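Local coordinates for protein salt-tolerant glutaminase (Micrococcus luteus, PDB 3AGD) that probably hydrolyses L-glutamine to L-glutamate and ammonium, as a salt-tolerant member of the serine-dependent beta-lactamase-like glutaminase family, at residues D84-G93 with R232-Y243; V201-A212 with L266-V277. All coordinates share one frame; numbering follows the deposited sequence.

Contact 1 of 2, residues D84-G93 with R232-Y243; sequences DRQVGLNPSG and RVVSVMTSSGMY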
loop_
_atom_site.group_PDB
_atom_site.type_symbol
_atom_site.label_atom_id
_atom_site.label_comp_id
_atom_site.label_asym_id
_atom_site.label_seq_id
_atom_site.Cartn_x
_atom_site.Cartn_y
_atom_site.Cartn_z
ATOM N N ASP A 84 1.327 -12.600 -19.446
ATOM C CA ASP A 84 0.274 -13.223 -18.652
ATOM C C ASP A 84 -0.216 -14.548 -19.218
ATOM O O ASP A 84 -0.794 -15.354 -18.493
ATOM C CB ASP A 84 -0.897 -12.257 -18.460
ATOM C CG ASP A 84 -0.543 -11.100 -17.546
ATOM O OD1 ASP A 84 0.570 -11.114 -16.974
ATOM O OD2 ASP A 84 -1.372 -10.177 -17.392
ATOM N N ARG A 85 0.018 -14.781 -20.506
ATOM C CA ARG A 85 -0.383 -16.039 -21.123
ATOM C C ARG A 85 0.562 -17.158 -20.681
ATOM O O ARG A 85 0.193 -18.329 -20.713
ATOM C CB ARG A 85 -0.347 -15.941 -22.656
ATOM C CG ARG A 85 -1.601 -15.377 -23.311
ATOM C CD ARG A 85 -1.614 -15.672 -24.820
ATOM N NE ARG A 85 -0.726 -14.800 -25.592
ATOM C CZ ARG A 85 -1.044 -13.572 -26.001
ATOM N NH1 ARG A 85 -2.237 -13.059 -25.720
ATOM N NH2 ARG A 85 -0.166 -12.850 -26.686
ATOM N N GLN A 86 1.773 -16.794 -20.260
ATOM C CA GLN A 86 2.771 -17.785 -19.847
ATOM C C GLN A 86 3.122 -17.757 -18.363
ATOM O O GLN A 86 3.729 -18.697 -17.845
ATOM C CB GLN A 86 4.070 -17.594 -20.644
ATOM C CG GLN A 86 3.928 -17.608 -22.162
ATOM C CD GLN A 86 3.509 -18.961 -22.718
ATOM O OE1 GLN A 86 3.524 -19.170 -23.929
ATOM N NE2 GLN A 86 3.131 -19.882 -21.839
ATOM N N VAL A 87 2.755 -16.679 -17.682
ATOM C CA VAL A 87 3.063 -16.539 -16.263
ATOM C C VAL A 87 1.820 -16.079 -15.506
ATOM O O VAL A 87 1.260 -15.020 -15.796
ATOM C CB VAL A 87 4.212 -15.513 -16.058
ATOM C CG1 VAL A 87 4.548 -15.378 -14.580
ATOM C CG2 VAL A 87 5.444 -15.948 -16.846
ATOM N N GLY A 88 1.393 -16.881 -14.537
ATOM C CA GLY A 88 0.210 -16.542 -13.763
ATOM C C GLY A 88 0.458 -15.553 -12.640
ATOM O O GLY A 88 1.577 -15.074 -12.449
ATOM N N LEU A 89 -0.597 -15.251 -11.890
ATOM C CA LEU A 89 -0.516 -14.316 -10.769
ATOM C C LEU A 89 -0.964 -15.029 -9.505
ATOM O O LEU A 89 -1.190 -14.401 -8.469
ATOM C CB LEU A 89 -1.438 -13.123 -11.011
ATOM C CG LEU A 89 -1.197 -12.302 -12.276
ATOM C CD1 LEU A 89 -2.315 -11.277 -12.449
ATOM C CD2 LEU A 89 0.155 -11.620 -12.174
ATOM N N ASN A 90 -1.108 -16.346 -9.605
ATOM C CA ASN A 90 -1.550 -17.148 -8.479
ATOM C C ASN A 90 -0.459 -17.297 -7.430
ATOM O O ASN A 90 0.615 -17.822 -7.708
ATOM C CB ASN A 90 -1.984 -18.534 -8.961
ATOM C CG ASN A 90 -2.546 -19.388 -7.844
ATOM O OD1 ASN A 90 -2.066 -20.496 -7.589
ATOM N ND2 ASN A 90 -3.569 -18.881 -7.169
ATOM N N PRO A 91 -0.717 -16.825 -6.204
ATOM C CA PRO A 91 0.301 -16.954 -5.159
ATOM C C PRO A 91 0.603 -18.424 -4.860
ATOM O O PRO A 91 -0.304 -19.262 -4.807
ATOM C CB PRO A 91 -0.314 -16.201 -3.976
ATOM C CG PRO A 91 -1.784 -16.250 -4.246
ATOM C CD PRO A 91 -1.877 -16.056 -5.727
ATOM N N SER A 92 1.879 -18.738 -4.673
ATOM C CA SER A 92 2.276 -20.114 -4.420
ATOM C C SER A 92 3.692 -20.243 -3.862
ATOM O O SER A 92 4.509 -19.327 -3.984
ATOM C CB SER A 92 2.163 -20.908 -5.730
ATOM O OG SER A 92 2.726 -22.204 -5.619
ATOM N N GLY A 93 3.964 -21.391 -3.245
ATOM C CA GLY A 93 5.281 -21.672 -2.702
ATOM C C GLY A 93 6.089 -22.353 -3.795
ATOM O O GLY A 93 5.564 -22.594 -4.883
ATOM N N ARG A 232 2.883 -3.982 -10.897
ATOM C CA ARG A 232 2.630 -5.404 -11.079
ATOM C C ARG A 232 3.722 -6.214 -10.392
ATOM O O ARG A 232 3.453 -7.234 -9.759
ATOM C CB ARG A 232 2.589 -5.745 -12.577
ATOM C CG ARG A 232 2.739 -7.236 -12.905
ATOM C CD ARG A 232 1.600 -8.090 -12.362
ATOM N NE ARG A 232 0.382 -8.011 -13.167
ATOM C CZ ARG A 232 0.220 -8.587 -14.359
ATOM N NH1 ARG A 232 1.198 -9.298 -14.907
ATOM N NH2 ARG A 232 -0.931 -8.461 -15.003
ATOM N N VAL A 233 4.956 -5.745 -10.513
ATOM C CA VAL A 233 6.085 -6.446 -9.921
ATOM C C VAL A 233 6.007 -6.451 -8.402
ATOM O O VAL A 233 6.151 -7.495 -7.761
ATOM C CB VAL A 233 7.418 -5.812 -10.368
ATOM C CG1 VAL A 233 8.578 -6.446 -9.619
ATOM C CG2 VAL A 233 7.596 -6.004 -11.876
ATOM N N VAL A 234 5.763 -5.286 -7.817
ATOM C CA VAL A 234 5.684 -5.225 -6.370
ATOM C C VAL A 234 4.468 -6.001 -5.860
ATOM O O VAL A 234 4.515 -6.562 -4.770
ATOM C CB VAL A 234 5.662 -3.770 -5.883
ATOM C CG1 VAL A 234 5.672 -3.731 -4.363
ATOM C CG2 VAL A 234 6.885 -3.029 -6.442
ATOM N N SER A 235 3.393 -6.050 -6.646
ATOM C CA SER A 235 2.205 -6.806 -6.238
ATOM C C SER A 235 2.562 -8.287 -6.144
ATOM O O SER A 235 2.246 -8.954 -5.162
ATOM C CB SER A 235 1.052 -6.632 -7.242
ATOM O OG SER A 235 0.465 -5.343 -7.157
ATOM N N VAL A 236 3.236 -8.794 -7.172
ATOM C CA VAL A 236 3.638 -10.199 -7.211
ATOM C C VAL A 236 4.627 -10.547 -6.093
ATOM O O VAL A 236 4.598 -11.655 -5.551
ATOM C CB VAL A 236 4.234 -10.538 -8.592
ATOM C CG1 VAL A 236 4.814 -11.946 -8.599
ATOM C CG2 VAL A 236 3.145 -10.413 -9.647
ATOM N N MET A 237 5.498 -9.599 -5.750
ATOM C CA MET A 237 6.463 -9.797 -4.670
ATOM C C MET A 237 5.686 -9.924 -3.359
ATOM O O MET A 237 5.969 -10.779 -2.521
ATOM C CB MET A 237 7.418 -8.596 -4.571
ATOM C CG MET A 237 8.550 -8.572 -5.586
ATOM S SD MET A 237 9.484 -7.009 -5.506
ATOM C CE MET A 237 10.326 -7.190 -3.933
ATOM N N THR A 238 4.698 -9.056 -3.195
ATOM C CA THR A 238 3.877 -9.045 -1.997
ATOM C C THR A 238 3.183 -10.389 -1.789
ATOM O O THR A 238 3.294 -10.996 -0.726
ATOM C CB THR A 238 2.810 -7.929 -2.084
ATOM O OG1 THR A 238 3.460 -6.664 -2.257
ATOM C CG2 THR A 238 1.966 -7.884 -0.814
ATOM N N SER A 239 2.485 -10.861 -2.817
ATOM C CA SER A 239 1.750 -12.121 -2.735
ATOM C C SER A 239 2.573 -13.399 -2.574
ATOM O O SER A 239 2.165 -14.304 -1.842
ATOM C CB SER A 239 0.845 -12.276 -3.962
ATOM O OG SER A 239 -0.120 -11.242 -4.007
ATOM N N SER A 240 3.721 -13.484 -3.242
ATOM C CA SER A 240 4.527 -14.704 -3.170
ATOM C C SER A 240 5.993 -14.574 -2.779
ATOM O O SER A 240 6.652 -15.583 -2.510
ATOM C CB SER A 240 4.445 -15.441 -4.504
ATOM O OG SER A 240 3.092 -15.682 -4.838
ATOM N N GLY A 241 6.507 -13.352 -2.745
ATOM C CA GLY A 241 7.905 -13.171 -2.387
ATOM C C GLY A 241 8.378 -13.862 -1.116
ATOM O O GLY A 241 9.474 -14.429 -1.084
ATOM N N MET A 242 7.564 -13.818 -0.063
ATOM C CA MET A 242 7.928 -14.432 1.213
ATOM C C MET A 242 6.873 -15.448 1.654
ATOM O O MET A 242 6.570 -15.575 2.845
ATOM C CB MET A 242 8.066 -13.344 2.280
ATOM C CG MET A 242 9.084 -12.257 1.950
ATOM S SD MET A 242 10.769 -12.878 1.824
ATOM C CE MET A 242 11.127 -13.245 3.510
ATOM N N TYR A 243 6.335 -16.175 0.678
ATOM C CA TYR A 243 5.277 -17.158 0.892
ATOM C C TYR A 243 5.469 -18.179 2.010
ATOM O O TYR A 243 4.535 -18.461 2.763
ATOM C CB TYR A 243 5.015 -17.924 -0.410
ATOM C CG TYR A 243 3.633 -18.533 -0.495
ATOM C CD1 TYR A 243 2.527 -17.748 -0.833
ATOM C CD2 TYR A 243 3.427 -19.890 -0.240
ATOM C CE1 TYR A 243 1.255 -18.294 -0.917
ATOM C CE2 TYR A 243 2.151 -20.450 -0.321
ATOM C CZ TYR A 243 1.072 -19.646 -0.661
ATOM O OH TYR A 243 -0.189 -20.185 -0.751
HETATM O O HOH W 1 6.983 -18.053 -3.586
#
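Arg232 and Asp84 clasp each other in a bidentate, end-on salt bridge that ties the loop after helix 80-84 to helix 227-240 of the beta-lactamase-like glutaminase domain. Arg232 NH1 gives a bond of 2.8 Å to Asp84 OD1, on the syn lone pair of that oxygen, while Arg232 NH2 reaches Asp84 OD2 at 3.0 Å; the two flat groups lie nearly coplanar, 27° apart. Bends at chi2 and chi3 (64° and 78°) curl the arginine round to the acid. Leu89 CD2 lies over one face of the guanidinium, offset toward its rim and 3.7 Å from Arg232 CZ, and the hydroxyl of Tyr71 engages NH1 as well, so the charged group is held at its edge and covered on a face.

Farther along, the pairing passes to serine hydroxyls and backbone groups. Ser240 OG accepts the N-H of Ser92 at 3.3 Å, a long bond, and Pro91 CB packs beside that oxygen; the same hydroxyl has a weak hydrogen bond with Asn110 OD1. Ser92 uses its own OG to donate to Gly93 O, on a lone pair in the carbonyl plane. Tyr243, predicted to bind substrate, turns one ring face to the Ser92 backbone, with Ser92 C 3.6 Å above the ring plane and offset toward the rim. One water completes the junction, donating to both Ser92 O at 2.8 Å and Ser240 O at 2.7 Å.

Contact 2 of 2, residues V201-A212 with L266-V277; sequences VKDLAVMGACLA and LGALPGRVGIGV
Helix 201-212 runs nearly antiparallel to strand 273-277, at 152° with the axes only 5.4 Å apart, and at 29° to strand 266-269, so that it lies along a beta hairpin of the five-stranded antiparallel sheet in this beta-lactamase-like domain. Such closeness depends on glycine. Gly274 and Gly276 turn bare CA atoms to the helix, and the backbones meet directly. Gly274 CA settles 3.4 Å from Ala209 N and makes a CA-H...O contact with Ala205 O; Gly276 CA points a similar one at Val201 O, 3.5 Å away. On the helix, Gly208 does the same service, its CA coming close to Gly267 O on the neighbouring strand.

The side chains that fill this interface are small or placed beside the glycines. Leu204 CB rests 3.7 Å from Gly276 CA, and Ala205 CB lies against Gly274 O. Leu266 reaches across from its strand: with CG anti to the backbone N, its CD2 is carried up to the helix backbone, 3.4 Å from Leu204 O and close to Gly208 CA. Ala268 CB lies 3.5 Å from Gly208 O and also meets Leu211 CB at 4.2 Å.

Beyond Leu269 the hairpin turns, and Arg272 and Val273 both face that residue in a classic beta bulge, their N-H groups sharing Leu269 O. The last helix residue packs into this turn, Ala212 CB lying 3.4 Å from Leu269 O. A single conventional hydrogen bond spans the interface: Gly271 N donates to Ala212 O, nearly straight at 170° but approaching from above the carbonyl plane.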
loop_
_atom_site.group_PDB
_atom_site.type_symbol
_atom_site.label_atom_id
_atom_site.label_comp_id
_atom_site.label_asym_id
_atom_site.label_seq_id
_atom_site.Cartn_x
_atom_site.Cartn_y
_atom_site.Cartn_z
ATOM N N VAL A 201 24.608 -5.066 -1.131
ATOM C CA VAL A 201 23.427 -4.627 -0.406
ATOM C C VAL A 201 22.938 -3.299 -0.988
ATOM O O VAL A 201 21.736 -3.090 -1.175
ATOM C CB VAL A 201 23.752 -4.408 1.072
ATOM C CG1 VAL A 201 22.566 -3.813 1.777
ATOM C CG2 VAL A 201 24.141 -5.714 1.714
ATOM N N LYS A 202 23.885 -2.405 -1.265
ATOM C CA LYS A 202 23.571 -1.092 -1.813
ATOM C C LYS A 202 22.900 -1.196 -3.174
ATOM O O LYS A 202 21.973 -0.445 -3.471
ATOM C CB LYS A 202 24.842 -0.248 -1.932
ATOM C CG LYS A 202 25.441 0.178 -0.598
ATOM C CD LYS A 202 26.701 1.008 -0.825
ATOM C CE LYS A 202 27.306 1.494 0.479
ATOM N NZ LYS A 202 28.531 2.325 0.253
ATOM N N ASP A 203 23.378 -2.112 -4.008
ATOM C CA ASP A 203 22.782 -2.295 -5.323
ATOM C C ASP A 203 21.308 -2.656 -5.166
ATOM O O ASP A 203 20.438 -2.055 -5.803
ATOM C CB ASP A 203 23.485 -3.415 -6.093
ATOM C CG ASP A 203 24.890 -3.047 -6.513
ATOM O OD1 ASP A 203 25.077 -1.969 -7.121
ATOM O OD2 ASP A 203 25.806 -3.849 -6.247
ATOM N N LEU A 204 21.033 -3.639 -4.314
ATOM C CA LEU A 204 19.661 -4.083 -4.085
ATOM C C LEU A 204 18.757 -2.955 -3.604
ATOM O O LEU A 204 17.643 -2.796 -4.098
ATOM C CB LEU A 204 19.626 -5.230 -3.067
ATOM C CG LEU A 204 20.020 -6.619 -3.571
ATOM C CD1 LEU A 204 19.847 -7.626 -2.447
ATOM C CD2 LEU A 204 19.146 -7.004 -4.761
ATOM N N ALA A 205 19.237 -2.177 -2.639
ATOM C CA ALA A 205 18.458 -1.067 -2.101
ATOM C C ALA A 205 18.008 -0.128 -3.218
ATOM O O ALA A 205 16.833 0.219 -3.319
ATOM C CB ALA A 205 19.286 -0.297 -1.067
ATOM N N VAL A 206 18.950 0.271 -4.064
ATOM C CA VAL A 206 18.647 1.180 -5.161
ATOM C C VAL A 206 17.715 0.540 -6.182
ATOM O O VAL A 206 16.797 1.185 -6.687
ATOM C CB VAL A 206 19.940 1.647 -5.861
ATOM C CG1 VAL A 206 19.600 2.546 -7.038
ATOM C CG2 VAL A 206 20.830 2.392 -4.855
ATOM N N MET A 207 17.959 -0.728 -6.493
ATOM C CA MET A 207 17.121 -1.450 -7.441
ATOM C C MET A 207 15.702 -1.505 -6.863
ATOM O O MET A 207 14.719 -1.230 -7.556
ATOM C CB MET A 207 17.688 -2.856 -7.656
ATOM C CG MET A 207 19.018 -2.863 -8.424
ATOM S SD MET A 207 19.964 -4.399 -8.245
ATOM C CE MET A 207 19.131 -5.444 -9.466
ATOM N N GLY A 208 15.607 -1.833 -5.581
ATOM C CA GLY A 208 14.311 -1.898 -4.928
ATOM C C GLY A 208 13.609 -0.551 -4.946
ATOM O O GLY A 208 12.397 -0.483 -5.169
ATOM N N ALA A 209 14.368 0.520 -4.717
ATOM C CA ALA A 209 13.809 1.874 -4.717
ATOM C C ALA A 209 13.175 2.218 -6.066
ATOM O O ALA A 209 12.150 2.899 -6.118
ATOM C CB ALA A 209 14.894 2.891 -4.377
ATOM N N CYS A 210 13.793 1.759 -7.151
ATOM C CA CYS A 210 13.263 2.010 -8.488
ATOM C C CYS A 210 11.848 1.443 -8.588
ATOM O O CYS A 210 10.997 1.982 -9.297
ATOM C CB CYS A 210 14.150 1.352 -9.552
ATOM S SG CYS A 210 15.724 2.196 -9.901
ATOM N N LEU A 211 11.607 0.343 -7.881
ATOM C CA LEU A 211 10.292 -0.279 -7.880
ATOM C C LEU A 211 9.376 0.489 -6.926
ATOM O O LEU A 211 8.220 0.741 -7.234
ATOM C CB LEU A 211 10.390 -1.743 -7.429
ATOM C CG LEU A 211 11.134 -2.747 -8.317
ATOM C CD1 LEU A 211 11.228 -4.097 -7.597
ATOM C CD2 LEU A 211 10.405 -2.900 -9.650
ATOM N N ALA A 212 9.916 0.871 -5.773
ATOM C CA ALA A 212 9.160 1.587 -4.755
ATOM C C ALA A 212 8.625 2.942 -5.206
ATOM O O ALA A 212 7.557 3.363 -4.766
ATOM C CB ALA A 212 10.020 1.762 -3.507
ATOM N N LEU A 266 15.856 -8.532 -0.831
ATOM C CA LEU A 266 15.433 -7.335 -1.537
ATOM C C LEU A 266 14.087 -6.870 -0.984
ATOM O O LEU A 266 13.168 -7.670 -0.809
ATOM C CB LEU A 266 15.325 -7.648 -3.032
ATOM C CG LEU A 266 14.934 -6.602 -4.089
ATOM C CD1 LEU A 266 13.479 -6.743 -4.439
ATOM C CD2 LEU A 266 15.269 -5.204 -3.610
ATOM N N GLY A 267 13.985 -5.578 -0.695
ATOM C CA GLY A 267 12.750 -5.023 -0.180
ATOM C C GLY A 267 12.360 -3.805 -0.995
ATOM O O GLY A 267 13.226 -3.064 -1.465
ATOM N N ALA A 268 11.060 -3.600 -1.175
ATOM C CA ALA A 268 10.575 -2.458 -1.936
ATOM C C ALA A 268 9.220 -2.029 -1.390
ATOM O O ALA A 268 8.196 -2.647 -1.683
ATOM C CB ALA A 268 10.464 -2.818 -3.410
ATOM N N LEU A 269 9.230 -0.970 -0.587
ATOM C CA LEU A 269 8.016 -0.440 0.025
ATOM C C LEU A 269 7.593 0.809 -0.744
ATOM O O LEU A 269 8.204 1.873 -0.613
ATOM C CB LEU A 269 8.283 -0.103 1.494
ATOM C CG LEU A 269 7.085 0.433 2.282
ATOM C CD1 LEU A 269 5.951 -0.582 2.222
ATOM C CD2 LEU A 269 7.485 0.711 3.723
ATOM N N PRO A 270 6.530 0.695 -1.554
ATOM C CA PRO A 270 6.020 1.803 -2.362
ATOM C C PRO A 270 5.995 3.178 -1.715
ATOM O O PRO A 270 5.452 3.363 -0.626
ATOM C CB PRO A 270 4.627 1.325 -2.759
ATOM C CG PRO A 270 4.839 -0.151 -2.916
ATOM C CD PRO A 270 5.655 -0.486 -1.682
ATOM N N GLY A 271 6.585 4.143 -2.415
ATOM C CA GLY A 271 6.602 5.510 -1.936
ATOM C C GLY A 271 7.539 5.825 -0.790
ATOM O O GLY A 271 7.640 6.983 -0.387
ATOM N N ARG A 272 8.241 4.832 -0.256
ATOM C CA ARG A 272 9.129 5.151 0.847
ATOM C C ARG A 272 10.549 4.625 0.867
ATOM O O ARG A 272 11.459 5.380 1.193
ATOM C CB ARG A 272 8.427 4.829 2.161
ATOM C CG ARG A 272 7.358 5.869 2.452
ATOM C CD ARG A 272 6.368 5.380 3.439
ATOM N NE ARG A 272 5.576 4.274 2.920
ATOM C CZ ARG A 272 4.845 3.498 3.706
ATOM N NH1 ARG A 272 4.841 3.736 5.011
ATOM N NH2 ARG A 272 4.126 2.502 3.203
ATOM N N VAL A 273 10.775 3.367 0.504
ATOM C CA VAL A 273 12.143 2.880 0.572
ATOM C C VAL A 273 12.465 1.600 -0.197
ATOM O O VAL A 273 11.614 0.733 -0.385
ATOM C CB VAL A 273 12.533 2.688 2.062
ATOM C CG1 VAL A 273 11.877 1.427 2.609
ATOM C CG2 VAL A 273 14.042 2.664 2.226
ATOM N N GLY A 274 13.709 1.518 -0.659
ATOM C CA GLY A 274 14.195 0.341 -1.353
ATOM C C GLY A 274 15.112 -0.294 -0.321
ATOM O O GLY A 274 15.906 0.411 0.306
ATOM N N ILE A 275 15.007 -1.601 -0.112
ATOM C CA ILE A 275 15.833 -2.260 0.898
ATOM C C ILE A 275 16.722 -3.380 0.369
ATOM O O ILE A 275 16.302 -4.200 -0.445
ATOM C CB ILE A 275 14.955 -2.850 2.017
ATOM C CG1 ILE A 275 14.172 -1.731 2.702
ATOM C CG2 ILE A 275 15.815 -3.619 3.018
ATOM C CD1 ILE A 275 13.017 -2.233 3.553
ATOM N N GLY A 276 17.957 -3.402 0.853
ATOM C CA GLY A 276 18.896 -4.432 0.464
ATOM C C GLY A 276 19.540 -4.933 1.740
ATOM O O GLY A 276 20.040 -4.135 2.527
ATOM N N VAL A 277 19.496 -6.239 1.978
ATOM C CA VAL A 277 20.117 -6.806 3.171
ATOM C C VAL A 277 20.968 -8.000 2.755
ATOM O O VAL A 277 20.630 -8.719 1.812
ATOM C CB VAL A 277 19.082 -7.300 4.209
ATOM C CG1 VAL A 277 19.792 -7.604 5.529
ATOM C CG2 VAL A 277 18.000 -6.268 4.419
#

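How the contacts relate
The two contacts are joined by neighbouring helices: helix 201-212 of contact 2 is followed in the chain by helix 227-240 of contact 1, and the two pack together where Val234 CG2 meets Leu211 CB at 3.9 Å. Val234 also lies against Ala268 and Pro270 of the hairpin. Contact 2 is buried close to the centre of the chain and relies on glycine, alanine and backbone closeness. Contact 1, farther out and only partly buried, fastens an irregular loop with charge, hydroxyl and water. One shows how a helix is seated on a sheet, the other how a loop is pinned to a helix; both also touch the second subunit.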